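Local coordinates for beta-1,3-glucosyltransferase (Paecilomyces sp. J18, PDB 5JVV), which is a fungal protein of the beta-1,3-glucosyltransferase kind, a single-chain, disulfide-bonded domain built around two large beta sheets, at residues A[119-131]-A[167-179]. Numbering follows the deposited sequence.
Sequences IIEGVNTQSQNTM and VQGTPGSYGSSFN
The ring of Y174 is inserted into the 119-131 loop. With CG anti to the backbone N (chi1 179°), it reaches across to G122 and lies against its backbone, G122 CA being 3.5 Å from Y174 CZ. Q126 CG sits over one ring face, offset toward the rim, and Q126 O meets the edge 3.2 Å from Y174 CD2. I120 CG2 touches Y174 CD1 obliquely. Y174 OH donates to a water that in turn donates to N124 O. The Y174 side chain also touches M93 and P102 of strand 100-107.

Beside the ring, S173 OG is used twice. It accepts a nearly straight bond from N129 N (3.0 Å, 171°) and donates to T170 O within its own turn. S173 O is bonded to Y186 OH. Next to it, Q128 extends along the 167-179 segment. Its NE2 gives G169 O a bond of 2.8 Å that lies in both the amide and the carbonyl plane. A water also joins Q128 NE2 to Q168 OE1.

Strands 130-134 and 165-168 pair antiparallel in the mixed sheet. M131 and V167 exchange two backbone bonds, and G169 N donates to N129 O at 2.7 Å. M131 CE packs on V167 CG1.

The second shell fixes the N129 amide. Its ND2 donates to I119 O and its OD1 accepts from E121 N. Q126 NE2 donates in plane to Q128 O, while V123 N approaches Q126 OE1 from above its carbonyl plane. Strand pairing thus gives way to side-chain-to-backbone bonds in the loops. The buried N129 amide and S173 hydroxyl have partners, and the amide, bonded at both ends, is restricted in rotation.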
ATOM      1  N   ILE A 119       1.783   4.854   0.368  1.00  7.32           N
ATOM      2  CA  ILE A 119       2.921   4.649  -0.525  1.00  7.48           C
ATOM      3  C   ILE A 119       2.529   3.869  -1.782  1.00  9.98           C
ATOM      4  O   ILE A 119       2.858   4.278  -2.905  1.00  9.17           O
ATOM      5  CB  ILE A 119       4.064   3.931   0.203  1.00  8.29           C
ATOM      6  CG1 ILE A 119       4.515   4.766   1.412  1.00  8.76           C
ATOM      7  CG2 ILE A 119       5.249   3.704  -0.742  1.00  9.26           C
ATOM      8  CD1 ILE A 119       5.481   4.014   2.325  1.00 10.75           C
ATOM      9  N   ILE A 120       1.840   2.748  -1.574  1.00 10.02           N
ATOM     10  CA  ILE A 120       1.213   1.987  -2.647  1.00  7.95           C
ATOM     11  C   ILE A 120      -0.263   1.902  -2.314  1.00  9.30           C
ATOM     12  O   ILE A 120      -0.640   1.472  -1.217  1.00  9.31           O
ATOM     13  CB  ILE A 120       1.759   0.554  -2.751  1.00  8.43           C
ATOM     14  CG1 ILE A 120       3.276   0.560  -2.924  1.00 10.25           C
ATOM     15  CG2 ILE A 120       1.091  -0.175  -3.921  1.00 12.90           C
ATOM     16  CD1 ILE A 120       3.898  -0.837  -2.820  1.00  8.54           C
ATOM     17  N   GLU A 121      -1.113   2.342  -3.232  1.00  8.63           N
ATOM     18  CA  GLU A 121      -2.555   2.206  -3.017  1.00 10.44           C
ATOM     19  C   GLU A 121      -3.305   2.228  -4.335  1.00 10.44           C
ATOM     20  O   GLU A 121      -2.930   2.929  -5.265  1.00 11.09           O
ATOM     21  CB  GLU A 121      -3.105   3.268  -2.048  1.00 15.63           C
ATOM     22  CG  GLU A 121      -4.511   2.922  -1.524  1.00 17.12           C
ATOM     23  CD  GLU A 121      -4.809   3.493  -0.156  1.00 28.78           C
ATOM     24  OE1 GLU A 121      -3.857   3.691   0.628  1.00 30.00           O
ATOM     25  OE2 GLU A 121      -6.005   3.719   0.151  1.00 19.79           O
ATOM     26  N   GLY A 122      -4.370   1.442  -4.417  1.00  8.69           N
ATOM     27  CA  GLY A 122      -5.187   1.420  -5.615  1.00  9.45           C
ATOM     28  C   GLY A 122      -6.405   0.570  -5.376  1.00  9.71           C
ATOM     29  O   GLY A 122      -6.512  -0.077  -4.332  1.00  9.14           O
ATOM     30  N   VAL A 123      -7.319   0.559  -6.343  1.00  7.31           N
ATOM     31  CA  VAL A 123      -8.538  -0.227  -6.231  1.00  7.55           C
ATOM     32  C   VAL A 123      -8.871  -0.886  -7.545  1.00  8.52           C
ATOM     33  O   VAL A 123      -8.523  -0.374  -8.625  1.00  9.92           O
ATOM     34  CB  VAL A 123      -9.744   0.655  -5.798  1.00 10.61           C
ATOM     35  CG1 VAL A 123      -9.526   1.219  -4.406  1.00  8.55           C
ATOM     36  CG2 VAL A 123      -9.977   1.793  -6.813  1.00 12.24           C
ATOM     37  N   ASN A 124      -9.545  -2.030  -7.443  1.00  8.42           N
ATOM     38  CA  ASN A 124     -10.096  -2.709  -8.603  1.00  8.93           C
ATOM     39  C   ASN A 124      -9.034  -2.946  -9.667  1.00 11.24           C
ATOM     40  O   ASN A 124      -7.939  -3.388  -9.336  1.00 10.13           O
ATOM     41  CB  ASN A 124     -11.312  -1.929  -9.092  1.00 10.21           C
ATOM     42  CG  ASN A 124     -12.353  -1.792  -8.003  1.00  9.05           C
ATOM     43  OD1 ASN A 124     -12.644  -2.771  -7.290  1.00 10.91           O
ATOM     44  ND2 ASN A 124     -12.892  -0.588  -7.829  1.00  9.91           N
ATOM     45  N   THR A 125      -9.326  -2.646 -10.927  1.00 10.41           N
ATOM     46  CA  THR A 125      -8.404  -2.987 -12.011  1.00 10.10           C
ATOM     47  C   THR A 125      -7.408  -1.879 -12.357  1.00  9.81           C
ATOM     48  O   THR A 125      -6.862  -1.850 -13.467  1.00 13.17           O
ATOM     49  CB  THR A 125      -9.173  -3.388 -13.270  1.00 10.21           C
ATOM     50  OG1 THR A 125     -10.043  -2.312 -13.639  1.00 11.73           O
ATOM     51  CG2 THR A 125     -10.005  -4.645 -13.014  1.00 15.89           C
ATOM     52  N   GLN A 126      -7.165  -0.985 -11.402  1.00  9.02           N
ATOM     53  CA  GLN A 126      -6.177   0.081 -11.549  1.00 11.55           C
ATOM     54  C   GLN A 126      -4.837  -0.480 -12.027  1.00 12.09           C
ATOM     55  O   GLN A 126      -4.454  -1.582 -11.648  1.00 10.66           O
ATOM     56  CB  GLN A 126      -6.001   0.744 -10.191  1.00 13.30           C
ATOM     57  CG  GLN A 126      -5.183   2.000 -10.181  1.00 17.20           C
ATOM     58  CD  GLN A 126      -5.313   2.716  -8.865  1.00 12.11           C
ATOM     59  OE1 GLN A 126      -6.405   2.780  -8.278  1.00  9.81           O
ATOM     60  NE2 GLN A 126      -4.209   3.259  -8.383  1.00 12.26           N
ATOM     61  N   SER A 127      -4.122   0.285 -12.852  1.00 11.88           N
ATOM     62  CA  SER A 127      -2.868  -0.193 -13.430  1.00 13.99           C
ATOM     63  C   SER A 127      -1.650   0.650 -13.061  1.00 12.21           C
ATOM     64  O   SER A 127      -0.509   0.204 -13.251  1.00 17.03           O
ATOM     65  CB  SER A 127      -2.985  -0.289 -14.951  1.00 19.79           C
ATOM     66  OG  SER A 127      -3.343   0.962 -15.499  1.00 26.81           O
ATOM     67  N   GLN A 128      -1.881   1.860 -12.565  1.00 12.38           N
ATOM     68  CA  GLN A 128      -0.779   2.735 -12.162  1.00 13.79           C
ATOM     69  C   GLN A 128      -0.959   3.108 -10.696  1.00 16.33           C
ATOM     70  O   GLN A 128      -2.082   3.322 -10.250  1.00 16.62           O
ATOM     71  CB  GLN A 128      -0.729   3.988 -13.053  1.00 19.21           C
ATOM     72  CG  GLN A 128      -0.401   3.687 -14.520  1.00 26.99           C
ATOM     73  CD  GLN A 128      -0.506   4.900 -15.436  1.00 32.87           C
ATOM     74  OE1 GLN A 128      -1.157   4.844 -16.482  1.00 34.80           O
ATOM     75  NE2 GLN A 128       0.151   5.992 -15.062  1.00 27.10           N
ATOM     76  N   ASN A 129       0.134   3.188  -9.944  1.00 10.43           N
ATOM     77  CA  ASN A 129       0.037   3.471  -8.510  1.00 10.08           C
ATOM     78  C   ASN A 129      -0.537   4.848  -8.220  1.00 10.81           C
ATOM     79  O   ASN A 129      -0.355   5.780  -9.001  1.00 12.58           O
ATOM     80  CB  ASN A 129       1.420   3.363  -7.861  1.00 11.60           C
ATOM     81  CG  ASN A 129       1.367   3.416  -6.337  1.00 11.28           C
ATOM     82  OD1 ASN A 129       0.387   2.977  -5.720  1.00 15.14           O
ATOM     83  ND2 ASN A 129       2.417   3.949  -5.725  1.00  8.97           N
ATOM     84  N   THR A 130      -1.252   4.960  -7.106  1.00  9.56           N
ATOM     85  CA  THR A 130      -1.626   6.283  -6.613  0.56 11.64           C
ATOM     86  C   THR A 130      -1.032   6.498  -5.239  1.00 14.89           C
ATOM     87  O   THR A 130      -1.340   5.810  -4.271  1.00 16.81           O
ATOM     88  CB  THR A 130      -3.151   6.565  -6.608  0.56 12.81           C
ATOM     89  OG1 THR A 130      -3.844   5.517  -5.921  0.56 12.57           O
ATOM     90  CG2 THR A 130      -3.678   6.677  -8.028  0.56 12.35           C
ATOM     91  N   MET A 131      -0.121   7.462  -5.182  1.00  9.84           N
ATOM     92  CA  MET A 131       0.512   7.859  -3.930  1.00 11.34           C
ATOM     93  C   MET A 131      -0.327   8.986  -3.361  1.00 12.77           C
ATOM     94  O   MET A 131      -0.690   9.913  -4.087  1.00 12.14           O
ATOM     95  CB  MET A 131       1.936   8.360  -4.193  1.00  8.87           C
ATOM     96  CG  MET A 131       2.861   7.264  -4.745  1.00  8.48           C
ATOM     97  SD  MET A 131       4.345   7.925  -5.514  1.00 11.41           S
ATOM     98  CE  MET A 131       3.637   8.530  -7.050  1.00 13.94           C
ATOM     99  N   VAL A 167      -0.611  11.814  -6.237  1.00 12.37           N
ATOM    100  CA  VAL A 167       0.282  11.766  -7.389  1.00 10.19           C
ATOM    101  C   VAL A 167       0.153  10.391  -8.048  1.00 12.55           C
ATOM    102  O   VAL A 167       0.319   9.348  -7.393  1.00 12.18           O
ATOM    103  CB  VAL A 167       1.759  12.019  -6.993  1.00 12.34           C
ATOM    104  CG1 VAL A 167       2.681  11.961  -8.220  1.00 11.28           C
ATOM    105  CG2 VAL A 167       1.902  13.361  -6.292  1.00 12.87           C
ATOM    106  N   GLN A 168      -0.173  10.384  -9.337  1.00 12.72           N
ATOM    107  CA  GLN A 168      -0.278   9.132 -10.083  1.00 13.77           C
ATOM    108  C   GLN A 168       1.098   8.657 -10.534  1.00 14.49           C
ATOM    109  O   GLN A 168       1.866   9.416 -11.130  1.00 13.83           O
ATOM    110  CB  GLN A 168      -1.190   9.317 -11.303  1.00 17.44           C
ATOM    111  CG  GLN A 168      -1.211   8.101 -12.232  1.00 25.56           C
ATOM    112  CD  GLN A 168      -2.107   8.286 -13.444  1.00 35.20           C
ATOM    113  OE1 GLN A 168      -1.815   9.091 -14.330  1.00 40.71           O
ATOM    114  NE2 GLN A 168      -3.201   7.530 -13.492  1.00 31.17           N
ATOM    115  N   GLY A 169       1.407   7.392 -10.254  1.00 12.48           N
ATOM    116  CA  GLY A 169       2.676   6.804 -10.645  1.00 13.28           C
ATOM    117  C   GLY A 169       2.744   6.479 -12.127  1.00 12.67           C
ATOM    118  O   GLY A 169       1.756   6.598 -12.843  1.00 15.66           O
ATOM    119  N   THR A 170       3.920   6.054 -12.578  1.00 16.62           N
ATOM    120  CA  THR A 170       4.154   5.776 -13.989  1.00 17.98           C
ATOM    121  C   THR A 170       3.740   4.338 -14.350  1.00 18.98           C
ATOM    122  O   THR A 170       3.434   3.538 -13.459  1.00 17.55           O
ATOM    123  CB  THR A 170       5.624   6.050 -14.331  1.00 19.99           C
ATOM    124  OG1 THR A 170       6.459   5.462 -13.326  1.00 22.87           O
ATOM    125  CG2 THR A 170       5.887   7.551 -14.375  1.00 22.20           C
ATOM    126  N   PRO A 171       3.685   4.010 -15.656  1.00 20.17           N
ATOM    127  CA  PRO A 171       3.341   2.633 -16.039  1.00 18.33           C
ATOM    128  C   PRO A 171       4.210   1.562 -15.385  1.00 20.00           C
ATOM    129  O   PRO A 171       5.429   1.723 -15.257  1.00 21.39           O
ATOM    130  CB  PRO A 171       3.570   2.632 -17.549  1.00 20.74           C
ATOM    131  CG  PRO A 171       3.241   4.021 -17.960  1.00 25.07           C
ATOM    132  CD  PRO A 171       3.665   4.916 -16.822  1.00 26.57           C
ATOM    133  N   GLY A 172       3.575   0.466 -14.982  1.00 17.83           N
ATOM    134  CA  GLY A 172       4.282  -0.646 -14.382  1.00 16.22           C
ATOM    135  C   GLY A 172       4.430  -0.535 -12.876  1.00 12.74           C
ATOM    136  O   GLY A 172       5.031  -1.406 -12.245  1.00 15.48           O
ATOM    137  N   SER A 173       3.858   0.519 -12.295  1.00 12.40           N
ATOM    138  CA  SER A 173       4.089   0.806 -10.882  1.00 11.20           C
ATOM    139  C   SER A 173       3.064   0.180  -9.939  1.00 10.97           C
ATOM    140  O   SER A 173       3.179   0.332  -8.718  1.00 11.20           O
ATOM    141  CB  SER A 173       4.177   2.313 -10.644  1.00 10.83           C
ATOM    142  OG  SER A 173       2.971   2.973 -10.999  1.00 12.03           O
ATOM    143  N   TYR A 174       2.080  -0.531 -10.489  1.00 10.32           N
ATOM    144  CA  TYR A 174       1.007  -1.077  -9.658  1.00 10.72           C
ATOM    145  C   TYR A 174       0.396  -2.349 -10.243  1.00 12.07           C
ATOM    146  O   TYR A 174       0.352  -2.532 -11.461  1.00 14.52           O
ATOM    147  CB  TYR A 174      -0.085  -0.006  -9.466  1.00  9.03           C
ATOM    148  CG  TYR A 174      -1.291  -0.438  -8.647  1.00  8.84           C
ATOM    149  CD1 TYR A 174      -1.378  -0.132  -7.296  1.00 10.54           C
ATOM    150  CD2 TYR A 174      -2.348  -1.140  -9.231  1.00  9.02           C
ATOM    151  CE1 TYR A 174      -2.478  -0.524  -6.538  1.00 11.79           C
ATOM    152  CE2 TYR A 174      -3.450  -1.551  -8.481  1.00  8.71           C
ATOM    153  CZ  TYR A 174      -3.501  -1.225  -7.133  1.00 10.08           C
ATOM    154  OH  TYR A 174      -4.580  -1.606  -6.378  1.00 10.89           O
ATOM    155  N   GLY A 175      -0.083  -3.220  -9.363  1.00  9.72           N
ATOM    156  CA  GLY A 175      -0.984  -4.294  -9.752  1.00 10.49           C
ATOM    157  C   GLY A 175      -0.419  -5.260 -10.773  1.00 12.73           C
ATOM    158  O   GLY A 175       0.735  -5.651 -10.688  1.00 12.45           O
ATOM    159  N   SER A 176      -1.240  -5.631 -11.751  1.00 13.88           N
ATOM    160  CA  SER A 176      -0.854  -6.668 -12.699  1.00 14.14           C
ATOM    161  C   SER A 176       0.407  -6.310 -13.487  1.00 10.55           C
ATOM    162  O   SER A 176       1.254  -7.177 -13.714  1.00 14.13           O
ATOM    163  CB  SER A 176      -2.031  -7.001 -13.620  1.00 15.28           C
ATOM    164  OG  SER A 176      -3.166  -7.367 -12.848  1.00 16.95           O
ATOM    165  N   SER A 177       0.547  -5.042 -13.868  1.00 13.67           N
ATOM    166  CA  SER A 177       1.728  -4.605 -14.628  1.00 17.06           C
ATOM    167  C   SER A 177       3.014  -4.658 -13.795  1.00 19.74           C
ATOM    168  O   SER A 177       4.093  -4.956 -14.308  1.00 23.14           O
ATOM    169  CB  SER A 177       1.519  -3.202 -15.207  1.00 22.86           C
ATOM    170  OG  SER A 177       1.403  -2.218 -14.188  1.00 32.12           O
ATOM    171  N   PHE A 178       2.883  -4.365 -12.507  1.00 13.04           N
ATOM    172  CA  PHE A 178       3.984  -4.424 -11.551  1.00 11.04           C
ATOM    173  C   PHE A 178       4.400  -5.881 -11.384  1.00 12.50           C
ATOM    174  O   PHE A 178       5.587  -6.206 -11.419  1.00 13.52           O
ATOM    175  CB  PHE A 178       3.472  -3.812 -10.241  1.00  9.48           C
ATOM    176  CG  PHE A 178       4.376  -3.981  -9.040  1.00 10.00           C
ATOM    177  CD1 PHE A 178       5.252  -2.965  -8.664  1.00 11.24           C
ATOM    178  CD2 PHE A 178       4.261  -5.101  -8.214  1.00  9.56           C
ATOM    179  CE1 PHE A 178       6.043  -3.087  -7.522  1.00  9.97           C
ATOM    180  CE2 PHE A 178       5.043  -5.236  -7.077  1.00 12.17           C
ATOM    181  CZ  PHE A 178       5.941  -4.231  -6.726  1.00 12.25           C
ATOM    182  N   ASN A 179       3.418  -6.763 -11.235  1.00 11.78           N
ATOM    183  CA  ASN A 179       3.690  -8.170 -10.987  1.00 10.60           C
ATOM    184  C   ASN A 179       4.404  -8.868 -12.137  1.00 12.22           C
ATOM    185  O   ASN A 179       5.299  -9.682 -11.915  1.00 15.42           O
ATOM    186  CB  ASN A 179       2.396  -8.918 -10.657  1.00 11.18           C
ATOM    187  CG  ASN A 179       1.799  -8.481  -9.338  1.00  9.54           C
ATOM    188  OD1 ASN A 179       2.502  -7.944  -8.473  1.00 10.72           O
ATOM    189  ND2 ASN A 179       0.500  -8.693  -9.178  1.00 10.55           N
TER
HETATM  190  O   HOH W   1      -6.109  -3.680  -7.352  1.00 10.21           O
HETATM  191  O   HOH W   2       0.719   0.370 -15.985  1.00 26.11           O
HETATM  192  O   HOH W   3      -3.735   5.335 -11.640  1.00 22.56           O
HETATM  193  O   HOH W   4       0.970   8.567 -15.928  1.00 43.03           O